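Local coordinates for fatty acid synthase 1, isoform A (Drosophila melanogaster, PDB 6FN6), which probably makes long-chain saturated fatty acids from acetyl-CoA and malonyl-CoA with NADPH, this piece holding its dehydratase, enoylreductase and ketoreductase domains, at residues Arg614-Thr619 / Phe882-Lys887; Gln874-Ala879 / Val892-Arg897. All coordinates share one frame; numbering follows the deposited sequence.

Contact 1: residues Arg614-Thr619 / Phe882-Lys887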
ATOM      1  N   ARG A 614     -19.604 -15.193  -6.131  1.00 67.05           N
ATOM      2  CA  ARG A 614     -20.308 -14.416  -5.117  1.00 66.19           C
ATOM      3  C   ARG A 614     -21.376 -15.268  -4.435  1.00 61.65           C
ATOM      4  O   ARG A 614     -21.601 -15.146  -3.232  1.00 62.31           O
ATOM      5  CB  ARG A 614     -20.936 -13.165  -5.734  1.00 67.50           C
ATOM      6  CG  ARG A 614     -21.532 -12.197  -4.714  1.00 70.30           C
ATOM      7  CD  ARG A 614     -22.251 -11.045  -5.403  1.00 72.04           C
ATOM      8  NE  ARG A 614     -23.522 -10.704  -4.768  1.00 74.50           N
ATOM      9  CZ  ARG A 614     -24.614 -11.460  -4.822  1.00 76.80           C
ATOM     10  NH1 ARG A 614     -24.599 -12.619  -5.465  1.00 77.49           N
ATOM     11  NH2 ARG A 614     -25.728 -11.062  -4.221  1.00 77.51           N
ATOM     12  N   ASP A 615     -22.028 -16.132  -5.204  1.00 52.18           N
ATOM     13  CA  ASP A 615     -23.032 -17.033  -4.650  1.00 48.65           C
ATOM     14  C   ASP A 615     -22.373 -18.047  -3.721  1.00 44.12           C
ATOM     15  O   ASP A 615     -22.892 -18.348  -2.647  1.00 45.03           O
ATOM     16  CB  ASP A 615     -23.793 -17.751  -5.766  1.00 50.61           C
ATOM     17  CG  ASP A 615     -24.602 -16.802  -6.627  1.00 51.83           C
ATOM     18  OD1 ASP A 615     -24.951 -15.706  -6.141  1.00 51.58           O
ATOM     19  OD2 ASP A 615     -24.880 -17.143  -7.794  1.00 53.31           O
ATOM     20  N   VAL A 616     -21.224 -18.568  -4.138  1.00 44.38           N
ATOM     21  CA  VAL A 616     -20.488 -19.537  -3.339  1.00 47.51           C
ATOM     22  C   VAL A 616     -19.999 -18.883  -2.052  1.00 49.44           C
ATOM     23  O   VAL A 616     -20.152 -19.439  -0.966  1.00 47.38           O
ATOM     24  CB  VAL A 616     -19.302 -20.132  -4.127  1.00 52.45           C
ATOM     25  CG1 VAL A 616     -18.583 -21.196  -3.299  1.00 54.14           C
ATOM     26  CG2 VAL A 616     -19.770 -20.713  -5.449  1.00 52.85           C
ATOM     27  N   MET A 617     -19.414 -17.696  -2.183  1.00 57.61           N
ATOM     28  CA  MET A 617     -18.844 -16.991  -1.041  1.00 68.01           C
ATOM     29  C   MET A 617     -19.928 -16.672  -0.020  1.00 65.09           C
ATOM     30  O   MET A 617     -19.719 -16.819   1.183  1.00 65.67           O
ATOM     31  CB  MET A 617     -18.145 -15.704  -1.492  1.00 77.40           C
ATOM     32  CG  MET A 617     -16.889 -15.934  -2.323  1.00 85.99           C
ATOM     33  SD  MET A 617     -15.624 -16.880  -1.456  1.00 94.39           S
ATOM     34  CE  MET A 617     -14.400 -17.078  -2.749  1.00 97.41           C
ATOM     35  N   LEU A 618     -21.086 -16.233  -0.502  1.00 62.07           N
ATOM     36  CA  LEU A 618     -22.199 -15.919   0.384  1.00 64.96           C
ATOM     37  C   LEU A 618     -22.681 -17.168   1.111  1.00 65.70           C
ATOM     38  O   LEU A 618     -22.864 -17.156   2.327  1.00 70.33           O
ATOM     39  CB  LEU A 618     -23.352 -15.294  -0.399  1.00 64.39           C
ATOM     40  CG  LEU A 618     -24.546 -14.799   0.422  1.00 66.82           C
ATOM     41  CD1 LEU A 618     -24.120 -13.881   1.562  1.00 69.01           C
ATOM     42  CD2 LEU A 618     -25.549 -14.101  -0.475  1.00 66.42           C
ATOM     43  N   THR A 619     -22.884 -18.245   0.359  1.00 59.66           N
ATOM     44  CA  THR A 619     -23.383 -19.490   0.929  1.00 63.43           C
ATOM     45  C   THR A 619     -22.402 -20.051   1.954  1.00 70.91           C
ATOM     46  O   THR A 619     -22.802 -20.482   3.034  1.00 64.75           O
ATOM     47  CB  THR A 619     -23.642 -20.548  -0.166  1.00 62.76           C
ATOM     48  OG1 THR A 619     -24.632 -20.061  -1.080  1.00 60.51           O
ATOM     49  CG2 THR A 619     -24.127 -21.865   0.443  1.00 64.26           C
ATOM     50  N   PHE A 882     -19.117 -28.401  -6.687  1.00 82.94           N
ATOM     51  CA  PHE A 882     -18.275 -28.592  -7.861  1.00 83.38           C
ATOM     52  C   PHE A 882     -17.510 -27.321  -8.205  1.00 82.97           C
ATOM     53  O   PHE A 882     -16.344 -27.382  -8.597  1.00 86.39           O
ATOM     54  CB  PHE A 882     -19.118 -29.037  -9.056  1.00 84.79           C
ATOM     55  CG  PHE A 882     -18.319 -29.271 -10.306  1.00 88.32           C
ATOM     56  CD1 PHE A 882     -17.530 -30.400 -10.440  1.00 89.67           C
ATOM     57  CD2 PHE A 882     -18.363 -28.362 -11.349  1.00 88.84           C
ATOM     58  CE1 PHE A 882     -16.794 -30.616 -11.589  1.00 91.47           C
ATOM     59  CE2 PHE A 882     -17.633 -28.574 -12.502  1.00 90.33           C
ATOM     60  CZ  PHE A 882     -16.846 -29.700 -12.621  1.00 91.98           C
ATOM     61  N   MET A 883     -18.159 -26.169  -8.065  1.00 70.23           N
ATOM     62  CA  MET A 883     -17.502 -24.906  -8.378  1.00 70.86           C
ATOM     63  C   MET A 883     -16.497 -24.550  -7.290  1.00 71.81           C
ATOM     64  O   MET A 883     -15.437 -23.994  -7.571  1.00 73.64           O
ATOM     65  CB  MET A 883     -18.520 -23.774  -8.535  1.00 68.89           C
ATOM     66  CG  MET A 883     -17.886 -22.483  -9.032  1.00 68.93           C
ATOM     67  SD  MET A 883     -19.058 -21.207  -9.521  1.00 67.79           S
ATOM     68  CE  MET A 883     -17.933 -19.983 -10.187  1.00 67.30           C
ATOM     69  N   ALA A 884     -16.833 -24.873  -6.047  1.00 75.62           N
ATOM     70  CA  ALA A 884     -15.952 -24.596  -4.920  1.00 75.40           C
ATOM     71  C   ALA A 884     -14.615 -25.313  -5.081  1.00 80.12           C
ATOM     72  O   ALA A 884     -13.568 -24.780  -4.712  1.00 80.44           O
ATOM     73  CB  ALA A 884     -16.619 -25.007  -3.613  1.00 71.90           C
ATOM     74  N   SER A 885     -14.657 -26.524  -5.632  1.00 78.10           N
ATOM     75  CA  SER A 885     -13.458 -27.340  -5.791  1.00 83.54           C
ATOM     76  C   SER A 885     -12.417 -26.622  -6.641  1.00 82.75           C
ATOM     77  O   SER A 885     -11.244 -26.553  -6.276  1.00 84.50           O
ATOM     78  CB  SER A 885     -13.807 -28.689  -6.422  1.00 90.35           C
ATOM     79  OG  SER A 885     -14.308 -28.522  -7.737  1.00 93.27           O
ATOM     80  N   GLY A 886     -12.857 -26.091  -7.776  1.00 95.68           N
ATOM     81  CA  GLY A 886     -11.990 -25.322  -8.650  1.00 97.36           C
ATOM     82  C   GLY A 886     -11.389 -26.097  -9.806  1.00 94.99           C
ATOM     83  O   GLY A 886     -10.493 -25.598 -10.487  1.00 89.67           O
ATOM     84  N   LYS A 887     -11.870 -27.317 -10.032  1.00 80.01           N
ATOM     85  CA  LYS A 887     -11.409 -28.106 -11.170  1.00 86.64           C
ATOM     86  C   LYS A 887     -12.180 -27.726 -12.430  1.00 83.80           C
ATOM     87  O   LYS A 887     -11.852 -28.178 -13.528  1.00 87.21           O
ATOM     88  CB  LYS A 887     -11.565 -29.608 -10.912  1.00 95.88           C
ATOM     89  CG  LYS A 887     -13.004 -30.066 -10.703  1.00103.16           C
ATOM     90  CD  LYS A 887     -13.090 -31.574 -10.502  1.00110.00           C
ATOM     91  CE  LYS A 887     -12.828 -32.318 -11.811  1.00114.55           C
ATOM     92  NZ  LYS A 887     -13.006 -33.790 -11.688  1.00116.74           N
TER

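Contact 2: residues Gln874-Ala879 / Val892-Arg897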
ATOM      1  N   GLN A 874     -32.270 -30.489  -9.318  1.00 72.44           N
ATOM      2  CA  GLN A 874     -32.084 -31.361  -8.160  1.00 77.55           C
ATOM      3  C   GLN A 874     -30.625 -31.416  -7.709  1.00 75.42           C
ATOM      4  O   GLN A 874     -30.340 -31.731  -6.554  1.00 74.51           O
ATOM      5  CB  GLN A 874     -32.575 -32.776  -8.477  1.00 86.31           C
ATOM      6  CG  GLN A 874     -34.069 -32.872  -8.749  1.00 91.58           C
ATOM      7  CD  GLN A 874     -34.910 -32.379  -7.588  1.00 92.46           C
ATOM      8  OE1 GLN A 874     -34.455 -32.353  -6.445  1.00 92.27           O
ATOM      9  NE2 GLN A 874     -36.143 -31.981  -7.877  1.00 93.36           N
ATOM     10  N   GLN A 875     -29.706 -31.126  -8.625  1.00 68.16           N
ATOM     11  CA  GLN A 875     -28.277 -31.227  -8.343  1.00 68.78           C
ATOM     12  C   GLN A 875     -27.651 -29.877  -7.993  1.00 63.45           C
ATOM     13  O   GLN A 875     -26.511 -29.603  -8.376  1.00 64.14           O
ATOM     14  CB  GLN A 875     -27.551 -31.823  -9.548  1.00 76.50           C
ATOM     15  CG  GLN A 875     -28.065 -33.182  -9.989  1.00 82.21           C
ATOM     16  CD  GLN A 875     -27.695 -33.498 -11.426  1.00 86.06           C
ATOM     17  OE1 GLN A 875     -27.250 -32.625 -12.171  1.00 85.59           O
ATOM     18  NE2 GLN A 875     -27.888 -34.749 -11.825  1.00 89.23           N
ATOM     19  N   VAL A 876     -28.385 -29.037  -7.268  1.00 49.97           N
ATOM     20  CA  VAL A 876     -27.877 -27.719  -6.900  1.00 43.60           C
ATOM     21  C   VAL A 876     -26.712 -27.844  -5.924  1.00 47.02           C
ATOM     22  O   VAL A 876     -25.735 -27.103  -6.020  1.00 44.72           O
ATOM     23  CB  VAL A 876     -28.996 -26.838  -6.311  1.00 40.57           C
ATOM     24  CG1 VAL A 876     -28.454 -25.472  -5.899  1.00 39.15           C
ATOM     25  CG2 VAL A 876     -30.121 -26.678  -7.314  1.00 41.09           C
ATOM     26  N   GLU A 877     -26.822 -28.771  -4.977  1.00 60.00           N
ATOM     27  CA  GLU A 877     -25.756 -28.995  -4.005  1.00 68.01           C
ATOM     28  C   GLU A 877     -24.464 -29.344  -4.737  1.00 69.92           C
ATOM     29  O   GLU A 877     -23.431 -28.702  -4.540  1.00 62.41           O
ATOM     30  CB  GLU A 877     -26.134 -30.106  -3.020  1.00 76.99           C
ATOM     31  CG  GLU A 877     -25.039 -30.449  -2.013  1.00 82.40           C
ATOM     32  CD  GLU A 877     -25.416 -31.608  -1.109  1.00 86.62           C
ATOM     33  OE1 GLU A 877     -26.621 -31.929  -1.020  1.00 88.33           O
ATOM     34  OE2 GLU A 877     -24.509 -32.199  -0.486  1.00 87.99           O
ATOM     35  N   GLN A 878     -24.536 -30.359  -5.591  1.00 65.37           N
ATOM     36  CA  GLN A 878     -23.367 -30.838  -6.313  1.00 69.08           C
ATOM     37  C   GLN A 878     -22.815 -29.733  -7.203  1.00 61.59           C
ATOM     38  O   GLN A 878     -21.603 -29.625  -7.395  1.00 57.80           O
ATOM     39  CB  GLN A 878     -23.721 -32.069  -7.149  1.00 83.94           C
ATOM     40  CG  GLN A 878     -24.200 -33.261  -6.331  1.00 97.58           C
ATOM     41  CD  GLN A 878     -23.201 -33.687  -5.270  1.00109.18           C
ATOM     42  OE1 GLN A 878     -22.005 -33.805  -5.538  1.00114.50           O
ATOM     43  NE2 GLN A 878     -23.689 -33.918  -4.057  1.00112.29           N
ATOM     44  N   ALA A 879     -23.710 -28.913  -7.743  1.00 58.95           N
ATOM     45  CA  ALA A 879     -23.313 -27.792  -8.587  1.00 59.07           C
ATOM     46  C   ALA A 879     -22.414 -26.827  -7.818  1.00 59.31           C
ATOM     47  O   ALA A 879     -21.359 -26.424  -8.309  1.00 61.29           O
ATOM     48  CB  ALA A 879     -24.539 -27.068  -9.117  1.00 58.64           C
ATOM     49  N   VAL A 892     -20.464 -22.540 -14.538  1.00 46.01           N
ATOM     50  CA  VAL A 892     -21.315 -23.557 -13.933  1.00 46.07           C
ATOM     51  C   VAL A 892     -22.764 -23.098 -14.026  1.00 46.42           C
ATOM     52  O   VAL A 892     -23.112 -22.036 -13.511  1.00 45.48           O
ATOM     53  CB  VAL A 892     -20.909 -23.819 -12.467  1.00 44.84           C
ATOM     54  CG1 VAL A 892     -21.776 -24.906 -11.841  1.00 45.10           C
ATOM     55  CG2 VAL A 892     -19.434 -24.193 -12.380  1.00 45.30           C
ATOM     56  N   VAL A 893     -23.610 -23.901 -14.670  1.00 61.85           N
ATOM     57  CA  VAL A 893     -24.988 -23.492 -14.938  1.00 61.59           C
ATOM     58  C   VAL A 893     -26.012 -24.494 -14.402  1.00 63.04           C
ATOM     59  O   VAL A 893     -25.829 -25.707 -14.503  1.00 64.50           O
ATOM     60  CB  VAL A 893     -25.209 -23.273 -16.448  1.00 60.96           C
ATOM     61  CG1 VAL A 893     -26.554 -22.596 -16.694  1.00 58.85           C
ATOM     62  CG2 VAL A 893     -24.070 -22.454 -17.046  1.00 60.72           C
ATOM     63  N   ILE A 894     -27.097 -23.970 -13.837  1.00 45.52           N
ATOM     64  CA  ILE A 894     -28.203 -24.806 -13.374  1.00 45.58           C
ATOM     65  C   ILE A 894     -29.340 -24.773 -14.385  1.00 46.68           C
ATOM     66  O   ILE A 894     -29.846 -23.707 -14.736  1.00 46.31           O
ATOM     67  CB  ILE A 894     -28.693 -24.371 -11.984  1.00 43.71           C
ATOM     68  CG1 ILE A 894     -27.648 -24.728 -10.930  1.00 42.98           C
ATOM     69  CG2 ILE A 894     -30.025 -25.050 -11.647  1.00 43.82           C
ATOM     70  CD1 ILE A 894     -27.929 -24.159  -9.561  1.00 41.20           C
ATOM     71  N   LYS A 895     -29.738 -25.958 -14.836  1.00 69.79           N
ATOM     72  CA  LYS A 895     -30.808 -26.104 -15.814  1.00 71.00           C
ATOM     73  C   LYS A 895     -32.166 -26.134 -15.121  1.00 68.17           C
ATOM     74  O   LYS A 895     -32.645 -27.193 -14.718  1.00 71.18           O
ATOM     75  CB  LYS A 895     -30.595 -27.381 -16.632  1.00 76.76           C
ATOM     76  CG  LYS A 895     -31.679 -27.690 -17.657  1.00 80.02           C
ATOM     77  CD  LYS A 895     -31.797 -29.191 -17.882  1.00 84.15           C
ATOM     78  CE  LYS A 895     -30.540 -29.767 -18.517  1.00 89.08           C
ATOM     79  NZ  LYS A 895     -30.625 -31.243 -18.681  1.00 91.63           N
ATOM     80  N   VAL A 896     -32.780 -24.964 -14.983  1.00 51.90           N
ATOM     81  CA  VAL A 896     -34.088 -24.864 -14.354  1.00 48.62           C
ATOM     82  C   VAL A 896     -35.150 -25.427 -15.296  1.00 50.45           C
ATOM     83  O   VAL A 896     -36.032 -26.179 -14.878  1.00 49.48           O
ATOM     84  CB  VAL A 896     -34.408 -23.410 -13.965  1.00 46.81           C
ATOM     85  CG1 VAL A 896     -35.728 -23.337 -13.216  1.00 45.93           C
ATOM     86  CG2 VAL A 896     -33.279 -22.819 -13.123  1.00 45.81           C
ATOM     87  N   ARG A 897     -35.060 -25.052 -16.569  1.00 63.64           N
ATOM     88  CA  ARG A 897     -35.981 -25.538 -17.589  1.00 65.04           C
ATOM     89  C   ARG A 897     -35.221 -25.958 -18.844  1.00 64.78           C
ATOM     90  O   ARG A 897     -34.261 -25.300 -19.242  1.00 62.12           O
ATOM     91  CB  ARG A 897     -37.003 -24.460 -17.941  1.00 68.78           C
ATOM     92  CG  ARG A 897     -37.857 -24.000 -16.780  1.00 69.86           C
ATOM     93  CD  ARG A 897     -38.738 -22.836 -17.198  1.00 72.38           C
ATOM     94  NE  ARG A 897     -39.623 -23.188 -18.305  1.00 77.31           N
ATOM     95  CZ  ARG A 897     -40.920 -23.459 -18.185  1.00 83.16           C
ATOM     96  NH1 ARG A 897     -41.519 -23.420 -16.998  1.00 84.99           N
ATOM     97  NH2 ARG A 897     -41.627 -23.769 -19.262  1.00 85.87           N
TER

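Contact 1: residues Arg614-Thr619 / Phe882-Lys887
V616 meets the helical part of 882-887 with both arms of its fork, and each arm has a partner of its own. CG2 comes up to the sulfur of M883, with V616 CG2 and M883 SD 4.2 Å apart, while V616 CG1 rests against A884 CB at 4.3 Å. The valine side chain starts out toward the other helix, and with CG1 trans to the backbone N (chi1 -177°) the two methyls are spread over neighbouring residues. M883 answers with a fully extended chain, all three of its torsions near 180°, which carries SD out to V616, the two side chains crossing at a slant; its thioether takes the contact, and CE lies farther from the valine. A884 adds a single methyl at the more open border. No hydrogen bond joins the segments, and the nearest CA atoms, those of V616 and A884, are 7.0 Å apart.

Within helix 613-620, D615 O accepts both T619 N and T619 OG1, the hydroxyl at 2.9 Å, the two donors arriving from opposite faces of the carbonyl plane. R614 NH1 pairs with D615 OD1 at 3.2 Å. G886, past the helix of M883 and A884, has positive phi, and its carbonyl receives K744 NZ.

The contact belongs to the enoylreductase region, a medium-chain dehydrogenase-like fold, and is plain apolar packing of helix 613-620 on helix 876-885. D615 and T619 also touch F880 of that second helix, while I611, from strand 601-611, touches both V616 and M883.

Contact 2: residues Gln874-Ala879 / Val892-Arg897
V876 and A879, one turn apart at the start of helix 876-885, face I894 and V892, alternate residues of strand 891-895. The paired CA atoms, V876 with I894 and A879 with V892, are each 7.1 Å apart, so the helix stays level with the strand while running against its direction. Q875 occupies the N-cap position, and its carbonyl O accepts A879 N, closing the first helical turn; its side-chain OE1 reaches back to N872 N at the end of the preceding strand.

This is the helix of a beta-alpha-beta unit: strand 868-872, helix 876-885 and strand 891-895, with the two strands parallel neighbours. The unit lies within the enoylreductase region, in the sequence family of zinc-binding dehydrogenases, and its strands join the sheet of 601-611 rather than the six-stranded parallel sheet. Strand 891-895 is paired antiparallel with strand 601-611, V892 bonding to I611 and I894 to A609 through their backbones.

The side chains that fill the gap between helix and strand are all aliphatic. I894 extends its longer branch (chi2 171°) so that CD1 meets the fork of V876, 3.9 Å from V876 CG1 and 4.0 Å from V876 CG2, the two side chains crossing at about a right angle. Lower on the same branch, I894 CG1 lies 4.3 Å from A879 CB. A879 CB is shared, for V892 CG1, two residues back along the strand, is 4.4 Å from it and lies 3.9 Å from A879 O. V893, between the two inward residues, points away from the helix and touches Y608 and S686, whereas F871 packs on both A879 and V892.

In the fold
Helix 876-885 serves both contacts: its early residues lie on strand 891-895 in contact 2, and its last turn meets helix 613-620 in contact 1. The centres are 13 Å apart, and the two patches join directly where M883 CB of contact 1 lies 4.0 Å from V892 CG2 of contact 2. I611 borders both. All four touching residues of contact 2 are buried and its side chains are all aliphatic, tying a helix to a strand nearby in sequence; contact 1 is smaller, adds a sulfur, has an exposed alanine at its border, and links elements more than 260 residues apart. Neither uses a hydrogen bond across its segments.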